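Local coordinates for Cas13d (uncultured Ruminococcus sp, PDB 6IV9), which binds CRISPR RNA and, through its two HEPN domains, probably serves both crRNA maturation and cleavage of target RNA, at residues N773-D787 and R804-S816. The protein carries 2 engineered substitutions. Residues are numbered along the deposited sequence; the frame is centred on the assembly and turned at random.
Sequences NDYRILSQTLCELCD and RKCVEVDINNADS
Arg776 lays its guanidinium against the C-terminal end of helix 804-813, where Arg776 NH1 donates to Ile811 O at 2.8 Å. That oxygen lies in the guanidinium plane, yet the donor stands above the carbonyl plane; Ala814 N reaches the same oxygen from the opposite face. Asp815 CA sits 3.6 Å over the centre of one face of the Arg776 guanidinium, and a water links Arg776 NH1 to Asn812 OD1. Behind this first shell, Asp774 fixes the group's rotation: the arginine chain bends at chi3 (-63°), and Arg776 NE and NH2 take Asp774 OD1 and OD2 side-on, at 3.0 and 2.9 Å. Replacing Arg776 with an alanine is likely to leave the Asp774 carboxylate without its charged mate and Ile811 O without its side-chain donor. Midway, Ile811 CD1 packs 3.6 Å from Gln780 N, and Cys783 SG touches Val807 CG1 at 3.9 Å. At the far end, Cys786 CB covers a face of the Arg804 guanidinium, in whose plane Arg804 NH2 bonds Asp787 OD1 at 2.8 Å, nearly along its C-O axis. Lys805 and Glu808 extend this salt-bridge network, while Leu797 O, accepting from Arg804 NE, helps position the arginine. Helices 777-787 and 804-813, axes 10.1 Å apart and directions 138° apart, form a roughly antiparallel pair in the largely helical Cas13d fold, joined by an arginine-carbonyl bond at one end and the Arg804-Asp787 salt bridge at the other.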
loop_
_atom_site.group_PDB
_atom_site.type_symbol
_atom_site.label_atom_id
_atom_site.label_comp_id
_atom_site.label_asym_id
_atom_site.label_seq_id
_atom_site.Cartn_x
_atom_site.Cartn_y
_atom_site.Cartn_z
ATOM N N ASN A 773 -28.511 -11.751 -1.376
ATOM C CA ASN A 773 -29.973 -11.497 -1.302
ATOM C C ASN A 773 -30.223 -10.381 -0.288
ATOM O O ASN A 773 -31.158 -9.641 -0.468
ATOM C CB ASN A 773 -30.764 -12.755 -0.949
ATOM C CG ASN A 773 -30.785 -13.781 -2.060
ATOM O OD1 ASN A 773 -30.513 -13.466 -3.209
ATOM N ND2 ASN A 773 -31.110 -15.016 -1.732
ATOM N N ASP A 774 -29.469 -10.385 0.801
ATOM C CA ASP A 774 -29.580 -9.343 1.841
ATOM C C ASP A 774 -28.252 -9.303 2.584
ATOM O O ASP A 774 -28.042 -10.157 3.420
ATOM C CB ASP A 774 -30.752 -9.606 2.783
ATOM C CG ASP A 774 -31.048 -8.452 3.720
ATOM O OD1 ASP A 774 -30.255 -7.533 3.758
ATOM O OD2 ASP A 774 -32.061 -8.497 4.390
ATOM N N TYR A 775 -27.458 -8.265 2.352
ATOM C CA TYR A 775 -26.122 -8.117 2.979
ATOM C C TYR A 775 -26.232 -7.986 4.500
ATOM O O TYR A 775 -25.285 -8.306 5.171
ATOM C CB TYR A 775 -25.367 -6.959 2.338
ATOM C CG TYR A 775 -24.646 -7.319 1.071
ATOM C CD1 TYR A 775 -23.399 -7.899 1.099
ATOM C CD2 TYR A 775 -25.214 -7.086 -0.160
ATOM C CE1 TYR A 775 -22.734 -8.228 -0.063
ATOM C CE2 TYR A 775 -24.565 -7.409 -1.334
ATOM C CZ TYR A 775 -23.316 -7.978 -1.287
ATOM O OH TYR A 775 -22.673 -8.298 -2.431
ATOM N N ARG A 776 -27.386 -7.572 5.004
ATOM C CA ARG A 776 -27.575 -7.342 6.457
ATOM C C ARG A 776 -27.781 -8.645 7.235
ATOM O O ARG A 776 -27.803 -8.575 8.440
ATOM C CB ARG A 776 -28.783 -6.439 6.713
ATOM C CG ARG A 776 -28.782 -5.131 5.947
ATOM C CD ARG A 776 -30.121 -4.435 6.063
ATOM N NE ARG A 776 -31.186 -5.223 5.483
ATOM C CZ ARG A 776 -32.425 -5.250 5.927
ATOM N NH1 ARG A 776 -32.824 -4.375 6.823
ATOM N NH2 ARG A 776 -33.264 -6.150 5.472
ATOM N N ILE A 777 -27.860 -9.778 6.555
ATOM C CA ILE A 777 -28.245 -11.057 7.219
ATOM C C ILE A 777 -27.287 -11.472 8.345
ATOM O O ILE A 777 -27.776 -12.002 9.325
ATOM C CB ILE A 777 -28.464 -12.165 6.177
ATOM C CG1 ILE A 777 -29.099 -13.418 6.780
ATOM C CG2 ILE A 777 -27.185 -12.495 5.448
ATOM C CD1 ILE A 777 -30.442 -13.194 7.389
ATOM N N LEU A 778 -25.980 -11.291 8.176
ATOM C CA LEU A 778 -25.056 -11.714 9.252
ATOM C C LEU A 778 -25.281 -10.885 10.517
ATOM O O LEU A 778 -25.463 -11.460 11.562
ATOM C CB LEU A 778 -23.636 -11.492 8.742
ATOM C CG LEU A 778 -22.599 -12.547 9.093
ATOM C CD1 LEU A 778 -21.254 -11.928 9.359
ATOM C CD2 LEU A 778 -23.032 -13.468 10.204
ATOM N N SER A 779 -25.280 -9.568 10.397
ATOM C CA SER A 779 -25.479 -8.721 11.591
ATOM C C SER A 779 -26.858 -8.988 12.204
ATOM O O SER A 779 -26.958 -9.064 13.400
ATOM C CB SER A 779 -25.340 -7.282 11.238
ATOM O OG SER A 779 -24.018 -6.998 10.883
ATOM N N GLN A 780 -27.875 -9.101 11.362
ATOM C CA GLN A 780 -29.258 -9.317 11.843
ATOM C C GLN A 780 -29.344 -10.652 12.583
ATOM O O GLN A 780 -29.810 -10.671 13.704
ATOM C CB GLN A 780 -30.130 -9.370 10.598
ATOM C CG GLN A 780 -31.618 -9.215 10.816
ATOM C CD GLN A 780 -32.271 -9.322 9.459
ATOM O OE1 GLN A 780 -32.378 -8.354 8.717
ATOM N NE2 GLN A 780 -32.664 -10.528 9.099
ATOM N N THR A 781 -28.832 -11.708 11.978
ATOM C CA THR A 781 -28.888 -13.040 12.609
ATOM C C THR A 781 -28.100 -13.059 13.919
ATOM O O THR A 781 -28.610 -13.561 14.883
ATOM C CB THR A 781 -28.365 -14.103 11.649
ATOM O OG1 THR A 781 -29.162 -14.035 10.479
ATOM C CG2 THR A 781 -28.435 -15.488 12.236
ATOM N N LEU A 782 -26.895 -12.509 13.936
ATOM C CA LEU A 782 -26.083 -12.508 15.174
ATOM C C LEU A 782 -26.739 -11.657 16.259
ATOM O O LEU A 782 -26.635 -12.027 17.396
ATOM C CB LEU A 782 -24.662 -12.058 14.845
ATOM C CG LEU A 782 -23.901 -13.010 13.933
ATOM C CD1 LEU A 782 -22.532 -12.471 13.610
ATOM C CD2 LEU A 782 -23.804 -14.374 14.568
ATOM N N CYS A 783 -27.321 -10.519 15.906
ATOM C CA CYS A 783 -27.990 -9.671 16.922
ATOM C C CYS A 783 -29.184 -10.428 17.508
ATOM O O CYS A 783 -29.329 -10.437 18.700
ATOM C CB CYS A 783 -28.461 -8.350 16.332
ATOM S SG CYS A 783 -27.125 -7.171 16.010
ATOM N N GLU A 784 -29.960 -11.090 16.663
ATOM C CA GLU A 784 -31.151 -11.843 17.127
ATOM C C GLU A 784 -30.721 -12.952 18.090
ATOM O O GLU A 784 -31.380 -13.129 19.095
ATOM C CB GLU A 784 -31.836 -12.484 15.927
ATOM C CG GLU A 784 -32.660 -11.522 15.103
ATOM C CD GLU A 784 -33.198 -12.103 13.804
ATOM O OE1 GLU A 784 -33.919 -11.395 13.115
ATOM O OE2 GLU A 784 -32.882 -13.252 13.487
ATOM N N LEU A 785 -29.642 -13.662 17.774
ATOM C CA LEU A 785 -29.143 -14.760 18.633
ATOM C C LEU A 785 -28.709 -14.204 19.987
ATOM O O LEU A 785 -28.918 -14.879 20.969
ATOM C CB LEU A 785 -28.006 -15.502 17.937
ATOM C CG LEU A 785 -28.424 -16.278 16.700
ATOM C CD1 LEU A 785 -27.220 -16.804 15.959
ATOM C CD2 LEU A 785 -29.363 -17.403 17.072
ATOM N N CYS A 786 -28.108 -13.023 20.016
ATOM C CA CYS A 786 -27.696 -12.472 21.324
ATOM C C CYS A 786 -28.941 -12.227 22.174
ATOM O O CYS A 786 -28.888 -12.466 23.352
ATOM C CB CYS A 786 -26.957 -11.153 21.164
ATOM S SG CYS A 786 -25.267 -11.351 20.560
ATOM N N ASP A 787 -29.982 -11.669 21.571
ATOM C CA ASP A 787 -31.230 -11.367 22.312
ATOM C C ASP A 787 -31.961 -12.644 22.754
ATOM O O ASP A 787 -32.392 -12.681 23.888
ATOM C CB ASP A 787 -32.160 -10.457 21.506
ATOM C CG ASP A 787 -31.569 -9.128 21.049
ATOM O OD1 ASP A 787 -30.718 -8.567 21.758
ATOM O OD2 ASP A 787 -31.985 -8.663 19.985
ATOM N N ARG A 804 -25.163 -3.331 20.574
ATOM C CA ARG A 804 -25.955 -4.330 19.819
ATOM C C ARG A 804 -27.311 -3.722 19.453
ATOM O O ARG A 804 -27.735 -3.889 18.337
ATOM C CB ARG A 804 -26.176 -5.583 20.665
ATOM C CG ARG A 804 -26.996 -6.661 19.981
ATOM C CD ARG A 804 -27.768 -7.506 20.974
ATOM N NE ARG A 804 -26.868 -7.878 22.042
ATOM C CZ ARG A 804 -27.223 -8.360 23.207
ATOM N NH1 ARG A 804 -26.297 -8.636 24.101
ATOM N NH2 ARG A 804 -28.496 -8.568 23.481
ATOM N N LYS A 805 -27.935 -3.029 20.397
ATOM C CA LYS A 805 -29.242 -2.374 20.176
ATOM C C LYS A 805 -29.084 -1.298 19.108
ATOM O O LYS A 805 -29.970 -1.171 18.295
ATOM C CB LYS A 805 -29.764 -1.784 21.483
ATOM C CG LYS A 805 -30.273 -2.812 22.477
ATOM C CD LYS A 805 -31.118 -3.867 21.816
ATOM C CE LYS A 805 -31.304 -5.128 22.628
ATOM N NZ LYS A 805 -31.351 -6.318 21.751
ATOM N N CYS A 806 -27.978 -0.563 19.139
ATOM C CA CYS A 806 -27.722 0.497 18.134
ATOM C C CYS A 806 -27.625 -0.129 16.745
ATOM O O CYS A 806 -28.202 0.408 15.827
ATOM C CB CYS A 806 -26.421 1.217 18.440
ATOM S SG CYS A 806 -26.540 2.335 19.854
ATOM N N VAL A 807 -26.922 -1.245 16.626
ATOM C CA VAL A 807 -26.781 -1.937 15.318
ATOM C C VAL A 807 -28.156 -2.407 14.842
ATOM O O VAL A 807 -28.404 -2.379 13.661
ATOM C CB VAL A 807 -25.780 -3.097 15.408
ATOM C CG1 VAL A 807 -25.841 -3.999 14.196
ATOM C CG2 VAL A 807 -24.373 -2.594 15.648
ATOM N N GLU A 808 -29.000 -2.860 15.760
ATOM C CA GLU A 808 -30.344 -3.340 15.375
ATOM C C GLU A 808 -31.132 -2.175 14.769
ATOM O O GLU A 808 -31.804 -2.370 13.785
ATOM C CB GLU A 808 -31.035 -3.968 16.579
ATOM C CG GLU A 808 -30.519 -5.346 16.922
ATOM C CD GLU A 808 -31.115 -5.945 18.185
ATOM O OE1 GLU A 808 -31.933 -5.285 18.810
ATOM O OE2 GLU A 808 -30.752 -7.049 18.527
ATOM N N VAL A 809 -31.011 -0.994 15.351
ATOM C CA VAL A 809 -31.723 0.191 14.806
ATOM C C VAL A 809 -31.197 0.522 13.407
ATOM O O VAL A 809 -31.986 0.818 12.542
ATOM C CB VAL A 809 -31.575 1.383 15.755
ATOM C CG1 VAL A 809 -32.066 2.651 15.105
ATOM C CG2 VAL A 809 -32.304 1.121 17.052
ATOM N N ASP A 810 -29.883 0.466 13.233
ATOM C CA ASP A 810 -29.236 0.757 11.931
ATOM C C ASP A 810 -29.685 -0.266 10.885
ATOM O O ASP A 810 -29.981 0.140 9.802
ATOM C CB ASP A 810 -27.729 0.911 12.112
ATOM C CG ASP A 810 -27.376 2.064 13.036
ATOM O OD1 ASP A 810 -28.081 3.084 12.992
ATOM O OD2 ASP A 810 -26.410 1.941 13.787
ATOM N N ILE A 811 -29.799 -1.538 11.250
ATOM C CA ILE A 811 -30.226 -2.575 10.274
ATOM C C ILE A 811 -31.635 -2.251 9.764
ATOM O O ILE A 811 -31.887 -2.399 8.587
ATOM C CB ILE A 811 -30.196 -3.969 10.919
ATOM C CG1 ILE A 811 -28.776 -4.474 11.160
ATOM C CG2 ILE A 811 -30.967 -4.955 10.083
ATOM C CD1 ILE A 811 -28.717 -5.650 12.074
ATOM N N ASN A 812 -32.509 -1.845 10.675
ATOM C CA ASN A 812 -33.927 -1.516 10.382
ATOM C C ASN A 812 -34.045 -0.271 9.501
ATOM O O ASN A 812 -35.010 -0.167 8.770
ATOM C CB ASN A 812 -34.775 -1.614 11.641
ATOM C CG ASN A 812 -34.869 -3.059 12.069
ATOM O OD1 ASN A 812 -35.184 -3.924 11.265
ATOM N ND2 ASN A 812 -34.551 -3.337 13.314
ATOM N N ASN A 813 -33.110 0.657 9.654
ATOM C CA ASN A 813 -33.027 1.898 8.852
ATOM C C ASN A 813 -32.630 1.571 7.415
ATOM O O ASN A 813 -32.866 2.392 6.542
ATOM C CB ASN A 813 -32.097 2.906 9.516
ATOM C CG ASN A 813 -32.801 3.607 10.651
ATOM O OD1 ASN A 813 -34.014 3.564 10.725
ATOM N ND2 ASN A 813 -32.055 4.221 11.540
ATOM N N ALA A 814 -31.974 0.437 7.225
ATOM C CA ALA A 814 -31.479 -0.003 5.911
ATOM C C ALA A 814 -32.423 -1.033 5.299
ATOM O O ALA A 814 -33.432 -1.326 5.896
ATOM C CB ALA A 814 -30.103 -0.577 6.073
ATOM N N ASP A 815 -32.056 -1.533 4.130
ATOM C CA ASP A 815 -32.818 -2.571 3.406
ATOM C C ASP A 815 -31.861 -3.329 2.486
ATOM O O ASP A 815 -30.731 -2.915 2.333
ATOM C CB ASP A 815 -34.077 -2.013 2.750
ATOM C CG ASP A 815 -33.806 -1.108 1.572
ATOM O OD1 ASP A 815 -32.770 -1.250 0.957
ATOM O OD2 ASP A 815 -34.654 -0.297 1.273
ATOM N N SER A 816 -32.319 -4.435 1.931
ATOM C CA SER A 816 -31.456 -5.267 1.073
ATOM C C SER A 816 -31.047 -4.503 -0.180
ATOM O O SER A 816 -29.967 -4.743 -0.656
ATOM C CB SER A 816 -32.105 -6.573 0.761
ATOM O OG SER A 816 -33.310 -6.377 0.065
HETATM O O HOH W 1 -28.409 -6.772 0.148
HETATM O O HOH W 2 -35.188 -4.468 8.559
#